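Local atomic coordinates of serine protease inhibitor (Thermoanaerobacter tengcongensis, PDB entry 2PEF), a protein that probably inhibits serine proteases as a member of the serpin family, and is captured here in its latent state. Residues 32-38 and 312-316; 92-96 and 132-136. All blocks are in the same frame, centred on the assembly; numbering follows the deposited sequence. Where two conformers were deposited one is given.

Contact 1 of 2, residues 32-38 and 312-316; sequences LISPLSA and HKTFI
Thr-314 and Leu-32 make the shorter of the two hydrogen bonds between these segments: Thr-314 OG1 donates to Leu-32 O over 2.7 Å, from above the carbonyl plane and not along a lone pair. The hydroxyl reaches it from a position between the backbone N and the carbonyl carbon (chi1 56°), while CG2 lies beside Ile-33 CA; a branched threonine can thus bond and pack at once. A valine here would probably leave Leu-32 O without its donor and lose the weak bond from OG1 to Tyr-270 O.

His-312 supplies the second polar contact, a weak one: NE2 lies 3.3 Å from Ser-34 O, with an N-H...O angle of 128°. The imidazole is edge-on to the other segment. Its CE1 is only 3.0 Å from Ser-34 N, which lies in the ring plane, so the placing of carbon and nitrogen in the modelled ring, and with it the weak bond, deserves caution; as modelled, ND1 is buried without a partner.

Apolar contacts flank these bonds. Leu-32 CD2 meets Ile-316 CB at 3.7 Å, and the side chains of Ile-33 and His-312 cross at about a right angle, Ile-33 CB 3.6 Å from His-312 CE1.

Ser-34, just after strand 32-33, is the N-cap of helix 35-46: its short side chain keeps OG close enough to the first turn to accept from Ser-37 N at 3.2 Å, nearly straight, and OG also bonds Ile-364 O. Ser-37 OG pairs with Asn-162 and Thr-329. This serine-rich turn facing a histidine is the shutter region of serpins, under the large central sheet. Strand 310-318 runs between strands 255-273 and 322-331, the latter by serpin topology the inserted reactive-centre loop of the latent form, while helix 7-22 covers Ile-33 and Ala-38.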
loop_
_atom_site.group_PDB
_atom_site.type_symbol
_atom_site.label_atom_id
_atom_site.label_comp_id
_atom_site.label_asym_id
_atom_site.label_seq_id
_atom_site.Cartn_x
_atom_site.Cartn_y
_atom_site.Cartn_z
ATOM N N LEU A 32 3.541 7.752 -0.176
ATOM C CA LEU A 32 3.667 6.359 -0.602
ATOM C C LEU A 32 2.613 5.524 0.084
ATOM O O LEU A 32 2.528 5.514 1.309
ATOM C CB LEU A 32 5.044 5.795 -0.263
ATOM C CG LEU A 32 5.290 4.321 -0.613
ATOM C CD1 LEU A 32 5.352 4.088 -2.127
ATOM C CD2 LEU A 32 6.557 3.831 0.047
ATOM N N ILE A 33 1.807 4.828 -0.707
ATOM C CA ILE A 33 0.849 3.892 -0.135
ATOM C C ILE A 33 0.937 2.545 -0.835
ATOM O O ILE A 33 1.373 2.459 -1.986
ATOM C CB ILE A 33 -0.614 4.423 -0.145
ATOM C CG1 ILE A 33 -1.170 4.520 -1.567
ATOM C CG2 ILE A 33 -0.723 5.762 0.613
ATOM C CD1 ILE A 33 -2.683 4.421 -1.623
ATOM N N SER A 34 0.557 1.499 -0.108
ATOM C CA SER A 34 0.322 0.191 -0.697
ATOM C C SER A 34 -1.163 -0.109 -0.654
ATOM O O SER A 34 -1.702 -0.436 0.412
ATOM C CB SER A 34 1.086 -0.902 0.046
ATOM O OG SER A 34 0.732 -2.177 -0.445
ATOM N N PRO A 35 -1.839 0.015 -1.807
ATOM C CA PRO A 35 -3.259 -0.316 -1.869
ATOM C C PRO A 35 -3.511 -1.770 -1.479
ATOM O O PRO A 35 -4.509 -2.056 -0.822
ATOM C CB PRO A 35 -3.611 -0.066 -3.336
ATOM C CG PRO A 35 -2.584 0.898 -3.815
ATOM C CD PRO A 35 -1.334 0.504 -3.105
ATOM N N LEU A 36 -2.603 -2.666 -1.863
ATOM C CA LEU A 36 -2.707 -4.082 -1.510
ATOM C C LEU A 36 -2.773 -4.273 0.004
ATOM O O LEU A 36 -3.655 -4.960 0.504
ATOM C CB LEU A 36 -1.538 -4.889 -2.088
ATOM C CG LEU A 36 -1.508 -6.392 -1.780
ATOM C CD1 LEU A 36 -2.761 -7.114 -2.294
ATOM C CD2 LEU A 36 -0.244 -7.015 -2.354
ATOM N N SER A 37 -1.835 -3.658 0.719
ATOM C CA SER A 37 -1.798 -3.744 2.174
ATOM C C SER A 37 -3.077 -3.216 2.824
ATOM O O SER A 37 -3.624 -3.842 3.735
ATOM C CB SER A 37 -0.578 -2.997 2.716
ATOM O OG SER A 37 -0.574 -3.002 4.132
ATOM N N ALA A 38 -3.551 -2.067 2.347
ATOM C CA ALA A 38 -4.772 -1.460 2.869
ATOM C C ALA A 38 -5.981 -2.353 2.623
ATOM O O ALA A 38 -6.768 -2.604 3.543
ATOM C CB ALA A 38 -4.985 -0.086 2.266
ATOM N N HIS A 312 -1.637 3.675 8.211
ATOM C CA HIS A 312 -0.835 3.142 7.123
ATOM C C HIS A 312 0.584 3.688 7.249
ATOM O O HIS A 312 0.766 4.895 7.362
ATOM C CB HIS A 312 -1.444 3.568 5.782
ATOM C CG HIS A 312 -1.048 2.700 4.629
ATOM N ND1 HIS A 312 -0.334 3.164 3.546
ATOM C CD2 HIS A 312 -1.283 1.391 4.387
ATOM C CE1 HIS A 312 -0.145 2.174 2.691
ATOM N NE2 HIS A 312 -0.711 1.088 3.178
ATOM N N LYS A 313 1.572 2.794 7.250
ATOM C CA LYS A 313 2.987 3.172 7.290
ATOM C C LYS A 313 3.698 2.506 6.131
ATOM O O LYS A 313 3.528 1.310 5.898
ATOM C CB LYS A 313 3.652 2.731 8.595
ATOM C CG LYS A 313 3.281 3.535 9.823
ATOM C CD LYS A 313 4.234 3.252 10.995
ATOM C CE LYS A 313 5.658 3.728 10.715
ATOM N NZ LYS A 313 6.500 3.756 11.949
ATOM N N THR A 314 4.503 3.276 5.406
ATOM C CA THR A 314 5.223 2.734 4.263
ATOM C C THR A 314 6.676 3.182 4.247
ATOM O O THR A 314 7.044 4.162 4.893
ATOM C CB THR A 314 4.583 3.153 2.936
ATOM O OG1 THR A 314 4.499 4.583 2.893
ATOM C CG2 THR A 314 3.186 2.553 2.787
ATOM N N PHE A 315 7.483 2.447 3.488
ATOM C CA PHE A 315 8.897 2.730 3.311
ATOM C C PHE A 315 9.292 2.286 1.909
ATOM O O PHE A 315 8.790 1.278 1.412
ATOM C CB PHE A 315 9.727 1.962 4.348
ATOM C CG PHE A 315 11.199 1.930 4.046
ATOM C CD1 PHE A 315 12.046 2.927 4.524
ATOM C CD2 PHE A 315 11.740 0.902 3.277
ATOM C CE1 PHE A 315 13.408 2.901 4.237
ATOM C CE2 PHE A 315 13.105 0.866 2.988
ATOM C CZ PHE A 315 13.938 1.868 3.467
ATOM N N ILE A 316 10.179 3.052 1.277
ATOM C CA ILE A 316 10.754 2.673 -0.013
ATOM C C ILE A 316 12.215 3.104 -0.105
ATOM O O ILE A 316 12.601 4.156 0.417
ATOM C CB ILE A 316 9.955 3.252 -1.220
ATOM C CG1 ILE A 316 10.477 2.666 -2.541
ATOM C CG2 ILE A 316 9.994 4.792 -1.220
ATOM C CD1 ILE A 316 9.492 2.713 -3.681
#

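Contact 2 of 2, residues 92-96 and 132-136; sequences ANSIW and DINNW
Ile-133 lays its CG1 almost squarely over the six-membered ring of Trp-96, 3.5 Å from the centroid, and this CH-pi contact opens the tightly packed part. Trp-136 completes it. With CG anti to the backbone N (chi1 -173°), its indole reaches toward the strand and offers a face to Ser-94: CB sits 3.8 Å from the centroid of the six-membered ring, and OG lies over the same face, closer to the middle of that ring, 3.3 Å from Trp-136 CH2. A serine suits this place because its small CB and OG lie close against the indole and its hydroxyl accepts a bent bond from Trp-96 NE1 at 2.9 Å, which helps fix the rotation of the Trp-96 ring. The two tryptophans meet as an offset edge-to-face pair, the edge of Trp-96 turned to the face of Trp-136, with planes at 87°.

In serpin terms this is helix F, residues 127-140, lying across the face of central sheet A, here against strand 87-98. The local axes run antiparallel (177°), 11.2 Å apart, a spacing that the two indoles, with Ile-133, help to fill. Phe-121 of strand 119-123 stacks on Trp-96 and stands nearly upright to Trp-136, whose NE1 is held by Asp-119.

Toward solvent the packing thins. Ala-92, partly exposed, brings its methyl to Trp-136 CZ2 (CB, 3.7 Å) and its carbonyl O to the indole edge at CH2. At the other end Asp-132 is exposed: its CB rests on Trp-96 CZ3, also at 3.7 Å, and its carboxylate makes no hydrogen bond to the strand.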
loop_
_atom_site.group_PDB
_atom_site.type_symbol
_atom_site.label_atom_id
_atom_site.label_comp_id
_atom_site.label_asym_id
_atom_site.label_seq_id
_atom_site.Cartn_x
_atom_site.Cartn_y
_atom_site.Cartn_z
ATOM N N ALA A 92 1.896 -10.688 5.039
ATOM C CA ALA A 92 1.628 -11.242 6.360
ATOM C C ALA A 92 0.430 -10.562 6.989
ATOM O O ALA A 92 0.286 -9.337 6.932
ATOM C CB ALA A 92 2.847 -11.115 7.258
ATOM N N ASN A 93 -0.438 -11.375 7.573
ATOM C CA ASN A 93 -1.624 -10.876 8.242
ATOM C C ASN A 93 -1.661 -11.390 9.667
ATOM O O ASN A 93 -1.240 -12.516 9.932
ATOM C CB ASN A 93 -2.875 -11.313 7.489
ATOM C CG ASN A 93 -2.947 -10.716 6.099
ATOM O OD1 ASN A 93 -2.967 -9.497 5.940
ATOM N ND2 ASN A 93 -2.959 -11.570 5.087
ATOM N N SER A 94 -2.149 -10.556 10.580
ATOM C CA SER A 94 -2.337 -10.978 11.961
ATOM C C SER A 94 -3.527 -10.307 12.628
ATOM O O SER A 94 -3.949 -9.217 12.234
ATOM C CB SER A 94 -1.061 -10.760 12.788
ATOM O OG SER A 94 -0.694 -9.397 12.820
ATOM N N ILE A 95 -4.071 -10.996 13.626
ATOM C CA ILE A 95 -5.092 -10.456 14.510
ATOM C C ILE A 95 -4.522 -10.580 15.914
ATOM O O ILE A 95 -3.877 -11.581 16.247
ATOM C CB ILE A 95 -6.426 -11.264 14.438
ATOM C CG1 ILE A 95 -6.794 -11.632 12.989
ATOM C CG2 ILE A 95 -7.563 -10.528 15.171
ATOM C CD1 ILE A 95 -7.138 -10.466 12.072
ATOM N N TRP A 96 -4.737 -9.541 16.714
ATOM C CA TRP A 96 -4.325 -9.520 18.111
ATOM C C TRP A 96 -5.558 -9.154 18.920
ATOM O O TRP A 96 -6.180 -8.123 18.669
ATOM C CB TRP A 96 -3.231 -8.465 18.332
ATOM C CG TRP A 96 -2.020 -8.633 17.454
ATOM C CD1 TRP A 96 -1.927 -8.359 16.119
ATOM C CD2 TRP A 96 -0.727 -9.091 17.860
ATOM N NE1 TRP A 96 -0.659 -8.634 15.662
ATOM C CE2 TRP A 96 0.101 -9.080 16.712
ATOM C CE3 TRP A 96 -0.183 -9.505 19.084
ATOM C CZ2 TRP A 96 1.440 -9.475 16.751
ATOM C CZ3 TRP A 96 1.150 -9.900 19.122
ATOM C CH2 TRP A 96 1.946 -9.878 17.961
ATOM N N ASP A 132 5.685 -7.316 21.295
ATOM C CA ASP A 132 5.334 -8.434 20.417
ATOM C C ASP A 132 4.851 -7.969 19.048
ATOM O O ASP A 132 5.268 -8.504 18.020
ATOM C CB ASP A 132 4.259 -9.311 21.060
ATOM C CG ASP A 132 4.780 -10.106 22.240
ATOM O OD1 ASP A 132 6.005 -10.338 22.317
ATOM O OD2 ASP A 132 3.955 -10.506 23.088
ATOM N N ILE A 133 3.963 -6.978 19.048
ATOM C CA ILE A 133 3.412 -6.437 17.807
ATOM C C ILE A 133 4.512 -5.813 16.944
ATOM O O ILE A 133 4.626 -6.118 15.753
ATOM C CB ILE A 133 2.281 -5.417 18.081
ATOM C CG1 ILE A 133 1.069 -6.128 18.687
ATOM C CG2 ILE A 133 1.896 -4.688 16.798
ATOM C CD1 ILE A 133 0.036 -5.189 19.323
ATOM N N ASN A 134 5.330 -4.960 17.556
ATOM C CA ASN A 134 6.428 -4.312 16.848
ATOM C C ASN A 134 7.482 -5.284 16.331
ATOM O O ASN A 134 8.033 -5.084 15.247
ATOM C CB ASN A 134 7.062 -3.223 17.709
ATOM C CG ASN A 134 6.160 -2.017 17.867
ATOM O OD1 ASN A 134 5.295 -1.762 17.028
ATOM N ND2 ASN A 134 6.355 -1.269 18.946
ATOM N N ASN A 135 7.753 -6.335 17.101
ATOM C CA ASN A 135 8.638 -7.404 16.637
ATOM C C ASN A 135 8.061 -8.148 15.436
ATOM O O ASN A 135 8.799 -8.522 14.512
ATOM C CB ASN A 135 8.979 -8.360 17.780
ATOM C CG ASN A 135 10.011 -7.779 18.722
ATOM O OD1 ASN A 135 10.974 -7.140 18.287
ATOM N ND2 ASN A 135 9.821 -7.994 20.018
ATOM N N TRP A 136 6.740 -8.319 15.441
ATOM C CA TRP A 136 6.041 -8.958 14.339
ATOM C C TRP A 136 6.142 -8.100 13.082
ATOM O O TRP A 136 6.554 -8.592 12.041
ATOM C CB TRP A 136 4.579 -9.231 14.711
ATOM C CG TRP A 136 3.827 -10.038 13.698
ATOM C CD1 TRP A 136 3.712 -11.399 13.656
ATOM C CD2 TRP A 136 3.069 -9.538 12.588
ATOM N NE1 TRP A 136 2.935 -11.776 12.590
ATOM C CE2 TRP A 136 2.527 -10.655 11.917
ATOM C CE3 TRP A 136 2.798 -8.256 12.096
ATOM C CZ2 TRP A 136 1.731 -10.529 10.774
ATOM C CZ3 TRP A 136 2.003 -8.130 10.955
ATOM C CH2 TRP A 136 1.478 -9.263 10.313
#

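How the contacts relate
From the N terminus the chain passes helix 7-22 and first enters residues 32-38, whose partner, 312-316, comes after 273 intervening residues; contact 1 therefore closes a very long loop through most of the serpin fold. Within that loop, strand 87-98 and helix 127-140 come together in contact 2, a short closure over 35 intervening residues, so the two nest without crossing. Their centres are 16 Å apart and they do not touch. Contact 1 ties strand 32-33 and the start of helix 35-46 to strand 310-318 of the central sheet, contact 2 ties helix 127-140 to another part, and Asn-162 on strand 158-169 bridges them by bonding both Ser-37 and Asn-93.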